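Local coordinates for protein esterase D (PDB 2W87) that binds glucuronic acid with calcium at the site through its family 35 carbohydrate-binding module, part of a larger secreted enzyme probably involved in plant cell-wall breakdown, at residues P86-A90 against W91-Q95; D102-Q105 against G106-V110. One frame throughout, in Å; residues are numbered along the deposited sequence.

Interaction 1 (P86-A90 against W91-Q95); sequences PTTGA and WTTWQ. With GCU (alpha-D-glucopyranuronic acid), chain E.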
ATOM      1  N   PRO A  86      11.349   5.544  -3.992  1.00 11.42           N
ATOM      2  CA  PRO A  86      12.334   6.611  -3.926  1.00 11.81           C
ATOM      3  C   PRO A  86      11.786   7.902  -3.361  1.00 12.55           C
ATOM      4  O   PRO A  86      10.588   8.061  -3.187  1.00 12.39           O
ATOM      5  CB  PRO A  86      12.788   6.772  -5.399  1.00 12.10           C
ATOM      6  CG  PRO A  86      11.647   6.243  -6.193  1.00 12.26           C
ATOM      7  CD  PRO A  86      10.997   5.184  -5.374  1.00 11.43           C
ATOM      8  N   THR A  87      12.671   8.833  -3.034  1.00 12.86           N
ATOM      9  CA  THR A  87      12.205  10.116  -2.535  0.60 13.55           C
ATOM     10  C   THR A  87      11.325  10.795  -3.585  1.00 13.64           C
ATOM     11  O   THR A  87      11.522  10.606  -4.789  1.00 14.50           O
ATOM     12  CB  THR A  87      13.362  11.030  -2.159  0.60 13.33           C
ATOM     13  OG1 THR A  87      12.831  12.306  -1.787  0.60 14.68           O
ATOM     14  CG2 THR A  87      14.333  11.184  -3.323  0.60 13.93           C
ATOM     15  N   THR A  88      10.341  11.566  -3.122  1.00 13.52           N
ATOM     16  CA  THR A  88       9.499  12.386  -4.003  1.00 13.83           C
ATOM     17  C   THR A  88       9.874  13.863  -3.925  1.00 14.38           C
ATOM     18  O   THR A  88       9.340  14.678  -4.684  1.00 15.16           O
ATOM     19  CB  THR A  88       8.013  12.257  -3.643  1.00 13.08           C
ATOM     20  OG1 THR A  88       7.808  12.718  -2.302  1.00 12.90           O
ATOM     21  CG2 THR A  88       7.556  10.805  -3.759  1.00 12.70           C
ATOM     22  N   GLY A  89      10.767  14.205  -2.997  1.00 14.48           N
ATOM     23  CA  GLY A  89      11.270  15.567  -2.859  1.00 14.99           C
ATOM     24  C   GLY A  89      10.605  16.421  -1.790  1.00 15.16           C
ATOM     25  O   GLY A  89      11.114  17.492  -1.449  1.00 16.08           O
ATOM     26  N   ALA A  90       9.463  15.974  -1.263  1.00 15.01           N
ATOM     27  CA  ALA A  90       8.743  16.691  -0.236  1.00 14.38           C
ATOM     28  C   ALA A  90       7.591  15.824   0.249  1.00 14.35           C
ATOM     29  O   ALA A  90       7.106  14.989  -0.493  1.00 13.03           O
ATOM     30  CB  ALA A  90       8.191  18.009  -0.797  1.00 14.57           C
ATOM     31  N   TRP A  91       7.134  16.057   1.478  1.00 14.12           N
ATOM     32  CA  TRP A  91       5.981  15.322   1.994  1.00 13.65           C
ATOM     33  C   TRP A  91       4.668  15.735   1.320  1.00 13.67           C
ATOM     34  O   TRP A  91       3.624  15.097   1.495  1.00 13.08           O
ATOM     35  CB  TRP A  91       5.867  15.462   3.521  1.00 13.36           C
ATOM     36  CG  TRP A  91       7.012  14.859   4.220  1.00 12.85           C
ATOM     37  CD1 TRP A  91       8.021  15.507   4.886  1.00 14.22           C
ATOM     38  CD2 TRP A  91       7.324  13.457   4.291  1.00 11.41           C
ATOM     39  NE1 TRP A  91       8.914  14.599   5.382  1.00 13.79           N
ATOM     40  CE2 TRP A  91       8.515  13.334   5.038  1.00 12.15           C
ATOM     41  CE3 TRP A  91       6.704  12.302   3.824  1.00 12.93           C
ATOM     42  CZ2 TRP A  91       9.109  12.097   5.304  1.00 12.44           C
ATOM     43  CZ3 TRP A  91       7.299  11.061   4.089  1.00 12.04           C
ATOM     44  CH2 TRP A  91       8.479  10.964   4.827  1.00 12.94           C
ATOM     45  N   THR A  92       4.725  16.820   0.550  1.00 13.46           N
ATOM     46  CA  THR A  92       3.573  17.300  -0.186  1.00 13.58           C
ATOM     47  C   THR A  92       3.590  16.906  -1.663  1.00 13.20           C
ATOM     48  O   THR A  92       2.672  17.255  -2.387  1.00 14.13           O
ATOM     49  CB  THR A  92       3.505  18.835  -0.072  1.00 14.12           C
ATOM     50  OG1 THR A  92       4.795  19.395  -0.338  1.00 13.69           O
ATOM     51  CG2 THR A  92       3.084  19.219   1.346  1.00 15.09           C
ATOM     52  N   THR A  93       4.617  16.187  -2.102  1.00 12.97           N
ATOM     53  CA  THR A  93       4.754  15.723  -3.483  1.00 12.90           C
ATOM     54  C   THR A  93       4.497  14.237  -3.488  1.00 11.98           C
ATOM     55  O   THR A  93       5.163  13.476  -2.773  1.00 12.09           O
ATOM     56  CB  THR A  93       6.147  16.011  -4.081  1.00 14.25           C
ATOM     57  OG1 THR A  93       6.298  17.428  -4.207  1.00 18.03           O
ATOM     58  CG2 THR A  93       6.320  15.326  -5.456  1.00 14.25           C
ATOM     59  N   TRP A  94       3.489  13.853  -4.266  1.00 11.57           N
ATOM     60  CA  TRP A  94       3.035  12.488  -4.344  1.00 11.39           C
ATOM     61  C   TRP A  94       3.402  11.897  -5.677  1.00 11.82           C
ATOM     62  O   TRP A  94       3.309  12.572  -6.718  1.00 13.03           O
ATOM     63  CB  TRP A  94       1.532  12.423  -4.134  1.00 10.84           C
ATOM     64  CG  TRP A  94       1.116  13.030  -2.835  1.00 10.20           C
ATOM     65  CD1 TRP A  94       0.908  14.350  -2.573  1.00 10.49           C
ATOM     66  CD2 TRP A  94       0.918  12.340  -1.587  1.00 10.16           C
ATOM     67  NE1 TRP A  94       0.569  14.525  -1.256  1.00 10.06           N
ATOM     68  CE2 TRP A  94       0.573  13.310  -0.626  1.00  9.92           C
ATOM     69  CE3 TRP A  94       0.996  11.001  -1.196  1.00 11.10           C
ATOM     70  CZ2 TRP A  94       0.314  12.990   0.704  1.00 10.21           C
ATOM     71  CZ3 TRP A  94       0.716  10.673   0.150  1.00 10.94           C
ATOM     72  CH2 TRP A  94       0.387  11.672   1.074  1.00  9.97           C
ATOM     73  N   GLN A  95       3.795  10.638  -5.667  1.00 11.69           N
ATOM     74  CA  GLN A  95       4.089   9.901  -6.894  1.00 12.20           C
ATOM     75  C   GLN A  95       3.436   8.509  -6.766  1.00 12.99           C
ATOM     76  O   GLN A  95       2.850   8.163  -5.716  1.00 12.12           O
ATOM     77  CB  GLN A  95       5.600   9.811  -7.089  1.00 12.53           C
ATOM     78  CG  GLN A  95       6.287  11.125  -7.211  1.00 14.18           C
ATOM     79  CD  GLN A  95       5.867  11.979  -8.392  1.00 17.33           C
ATOM     80  OE1 GLN A  95       5.210  11.517  -9.321  1.00 19.78           O
ATOM     81  NE2 GLN A  95       6.251  13.245  -8.356  1.00 20.04           N
TER
HETATM   82  C1  GCU E1150       7.736  13.720   9.307  1.00 15.59           C
HETATM   83  C2  GCU E1150       6.520  13.860   8.392  1.00 14.65           C
HETATM   84  C3  GCU E1150       5.678  12.591   8.482  1.00 13.66           C
HETATM   85  C4  GCU E1150       6.527  11.429   8.009  1.00 13.16           C
HETATM   86  C5  GCU E1150       7.788  11.364   8.885  1.00 14.00           C
HETATM   87  C6  GCU E1150       8.741  10.259   8.451  1.00 13.94           C
HETATM   88  O1  GCU E1150       7.231  13.515  10.626  1.00 18.63           O
HETATM   89  O2  GCU E1150       5.737  14.965   8.812  1.00 16.32           O
HETATM   90  O3  GCU E1150       4.501  12.693   7.679  1.00 12.84           O
HETATM   91  O4  GCU E1150       5.825  10.165   8.122  1.00 14.93           O
HETATM   92  O5  GCU E1150       8.507  12.595   8.800  1.00 14.90           O
HETATM   93  O6A GCU E1150       8.237   9.139   8.278  1.00 13.26           O
HETATM   94  O6B GCU E1150       9.960  10.517   8.302  1.00 14.19           O

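Interaction 2 (D102-Q105 against G106-V110); sequences DLVQ and GNNIV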
ATOM      1  N   ASP A 102       0.081 -11.445  -8.625  1.00 17.93           N
ATOM      2  CA  ASP A 102      -0.901 -12.481  -8.895  1.00 19.23           C
ATOM      3  C   ASP A 102      -1.737 -12.648  -7.650  1.00 18.98           C
ATOM      4  O   ASP A 102      -1.244 -13.108  -6.615  1.00 19.63           O
ATOM      5  CB  ASP A 102      -0.213 -13.781  -9.282  1.00 20.61           C
ATOM      6  CG  ASP A 102       0.079 -13.845 -10.773  1.00 24.69           C
ATOM      7  OD1 ASP A 102      -0.890 -13.978 -11.560  1.00 30.81           O
ATOM      8  OD2 ASP A 102       1.262 -13.748 -11.165  1.00 30.38           O
ATOM      9  N   LEU A 103      -2.994 -12.253  -7.749  1.00 17.44           N
ATOM     10  CA  LEU A 103      -3.945 -12.458  -6.672  1.00 17.10           C
ATOM     11  C   LEU A 103      -4.548 -13.851  -6.777  1.00 17.43           C
ATOM     12  O   LEU A 103      -4.704 -14.398  -7.877  1.00 16.99           O
ATOM     13  CB  LEU A 103      -5.053 -11.406  -6.693  1.00 16.58           C
ATOM     14  CG  LEU A 103      -4.698  -9.925  -6.498  1.00 14.74           C
ATOM     15  CD1 LEU A 103      -5.968  -9.102  -6.269  1.00 15.21           C
ATOM     16  CD2 LEU A 103      -3.747  -9.695  -5.366  1.00 13.47           C
ATOM     17  N   VAL A 104      -4.863 -14.431  -5.626  1.00 17.46           N
ATOM     18  CA  VAL A 104      -5.559 -15.714  -5.575  1.00 18.12           C
ATOM     19  C   VAL A 104      -7.070 -15.479  -5.607  1.00 17.86           C
ATOM     20  O   VAL A 104      -7.567 -14.420  -5.197  1.00 16.87           O
ATOM     21  CB  VAL A 104      -5.194 -16.541  -4.318  1.00 18.43           C
ATOM     22  CG1 VAL A 104      -3.683 -16.779  -4.250  1.00 18.45           C
ATOM     23  CG2 VAL A 104      -5.678 -15.864  -3.056  1.00 20.12           C
ATOM     24  N   GLN A 105      -7.815 -16.472  -6.080  1.00 18.17           N
ATOM     25  CA  GLN A 105      -9.263 -16.404  -6.016  1.00 18.00           C
ATOM     26  C   GLN A 105      -9.645 -16.278  -4.537  1.00 17.20           C
ATOM     27  O   GLN A 105      -9.083 -16.981  -3.682  1.00 18.22           O
ATOM     28  CB  GLN A 105      -9.864 -17.685  -6.597  1.00 18.20           C
ATOM     29  CG  GLN A 105     -11.331 -17.625  -6.775  1.00 20.35           C
ATOM     30  CD  GLN A 105     -11.903 -18.966  -7.216  1.00 22.56           C
ATOM     31  OE1 GLN A 105     -11.473 -20.032  -6.754  1.00 25.56           O
ATOM     32  NE2 GLN A 105     -12.887 -18.916  -8.082  1.00 25.00           N
ATOM     33  N   GLY A 106     -10.565 -15.374  -4.221  1.00 16.28           N
ATOM     34  CA  GLY A 106     -10.954 -15.163  -2.826  1.00 15.88           C
ATOM     35  C   GLY A 106     -10.193 -14.045  -2.149  1.00 15.08           C
ATOM     36  O   GLY A 106      -9.884 -13.053  -2.774  1.00 14.23           O
ATOM     37  N   ASN A 107      -9.881 -14.218  -0.873  1.00 13.32           N
ATOM     38  CA  ASN A 107      -9.340 -13.122  -0.071  1.00 13.09           C
ATOM     39  C   ASN A 107      -7.851 -13.009  -0.239  1.00 12.87           C
ATOM     40  O   ASN A 107      -7.148 -14.020  -0.208  1.00 13.21           O
ATOM     41  CB  ASN A 107      -9.635 -13.337   1.407  1.00 12.99           C
ATOM     42  CG  ASN A 107      -9.722 -12.044   2.170  1.00 12.35           C
ATOM     43  OD1 ASN A 107     -10.445 -11.132   1.759  1.00 12.67           O
ATOM     44  ND2 ASN A 107      -8.989 -11.949   3.297  1.00 13.92           N
ATOM     45  N   ASN A 108      -7.392 -11.771  -0.408  1.00 12.19           N
ATOM     46  CA  ASN A 108      -5.976 -11.453  -0.528  1.00 11.34           C
ATOM     47  C   ASN A 108      -5.676 -10.320   0.436  1.00 11.42           C
ATOM     48  O   ASN A 108      -6.097  -9.174   0.187  1.00 10.36           O
ATOM     49  CB  ASN A 108      -5.684 -10.959  -1.942  1.00 11.34           C
ATOM     50  CG  ASN A 108      -5.861 -12.031  -2.984  1.00 12.48           C
ATOM     51  OD1 ASN A 108      -4.880 -12.657  -3.409  1.00 13.37           O
ATOM     52  ND2 ASN A 108      -7.111 -12.219  -3.449  1.00 11.77           N
ATOM     53  N   ILE A 109      -5.002 -10.638   1.549  1.00 10.81           N
ATOM     54  CA  ILE A 109      -4.543  -9.638   2.490  1.00 11.69           C
ATOM     55  C   ILE A 109      -3.164  -9.195   2.006  1.00 12.01           C
ATOM     56  O   ILE A 109      -2.229  -9.983   1.925  1.00 12.72           O
ATOM     57  CB  ILE A 109      -4.533 -10.167   3.953  1.00 10.81           C
ATOM     58  CG1 ILE A 109      -5.963 -10.542   4.374  1.00 11.04           C
ATOM     59  CG2 ILE A 109      -3.985  -9.135   4.893  1.00 11.70           C
ATOM     60  CD1 ILE A 109      -6.049 -11.265   5.709  1.00 12.96           C
ATOM     61  N   VAL A 110      -3.088  -7.939   1.614  1.00 12.24           N
ATOM     62  CA  VAL A 110      -1.890  -7.357   1.049  1.00 12.50           C
ATOM     63  C   VAL A 110      -1.191  -6.497   2.115  1.00 12.25           C
ATOM     64  O   VAL A 110      -1.755  -5.518   2.588  1.00 11.42           O
ATOM     65  CB  VAL A 110      -2.258  -6.510  -0.166  1.00 12.52           C
ATOM     66  CG1 VAL A 110      -1.012  -5.796  -0.708  1.00 13.81           C
ATOM     67  CG2 VAL A 110      -2.932  -7.377  -1.233  1.00 13.75           C
TER

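Interaction 1 (P86-A90 against W91-Q95)
A type I beta turn, Ala90 to Thr93, closes the loop between strands 80-83 and 95-103 and carries Trp91, a wall of the glucuronic acid pocket. The turn is held by Thr93 N reaching back to Ala90 O at 3.2 Å; the N-H points well at the oxygen (163°) but meets it from above the carbonyl plane. A second tie is made by Thr88, whose hydroxyl OG1 gives a hydrogen bond of 2.8 Å to Thr93 O and also takes part in one with the backbone N of Asn61. With OG1 between the backbone N and the carbonyl carbon (chi1 61°), the methyl CG2 is left to run alongside Gln95, 3.7 Å from its CG, the two side chains passing in opposite directions. From the other segment the methyl CG2 of Thr93 presses close to Thr88 O, at 3.2 Å.

The indole of Trp91 lays one face against the sugar. GCU C4 sits 3.7 Å above the ring plane, displaced toward the rim, while the carboxylate oxygen O6B of GCU comes to 3.5 Å from Trp91 CZ2. His22 stacks with the indole, and Asn122 of strand 122-129 and Arg67 touch it. The loop itself is pinned to strand 51-60 and its end, through Thr88 to Asn61 and Gln95 to Tyr59.

Interaction 2 (D102-Q105 against G106-V110)
The chain reverses between strand 95-103 and strand 106-114, bringing the CA atoms of Leu103 and Asn108 to 6.5 Å, and Gly106 makes the corner with a positive phi (94°), a conformation that glycine adopts easily. Across the bend Asn108 uses its carboxamide as a stand-in for a backbone peptide and clasps Val104 at both ends. Its OD1 accepts from Val104 N at 2.8 Å, the donor lying in the carbonyl plane on a lone pair. Its ND2 gives a hydrogen to Val104 O, likewise at 2.8 Å, with the N-H nearly straight (167°) and the acceptor close to the amide plane. CG of Asn108 lies anti to its own carbonyl carbon (chi1 -67°), which carries the amide across to the facing chain.

Aliphatic groups crowd round the oxygen of this amide. Leu103 CB stands 3.5 Å from Asn108 OD1, and Val104 CG2 approaches the same oxygen to 3.3 Å. CG2 of Val104 also rests against the backbone of the second strand, 3.7 Å from Asn107 O. Further in, Leu103 and Asn108 both touch Ile73, and Leu103 and Val110 pack on Ile45.

Two bonds to one residue fix the rotation of the Asn108 amide and distinguish its oxygen from its nitrogen; ND2 also makes a weak hydrogen bond to Ile45 O of strand 40-47. The buried amide thus has its polar atoms paired with the N-H and C=O of Val104, just where strand 95-103 has ended, and ties the two ends of the turn together.

Interactions 1 and 2 sit at the two ends of strand 95-103: the loop 86-95 leads into it, and the bend 102-110 takes the chain from it into strand 106-114. Their centres are 29 Å apart, on opposite sides of the centre of the chain, and the nearest atoms remain about 15 Å from each other, so they are joined through the strand and not by touch. Only interaction 1 belongs to the sugar site, where the Trp91 side chain lies about 6 Å from a bound calcium ion. Interaction 2 lies away from the sugar and the calcium ions and connects the four-stranded sheet to the larger one.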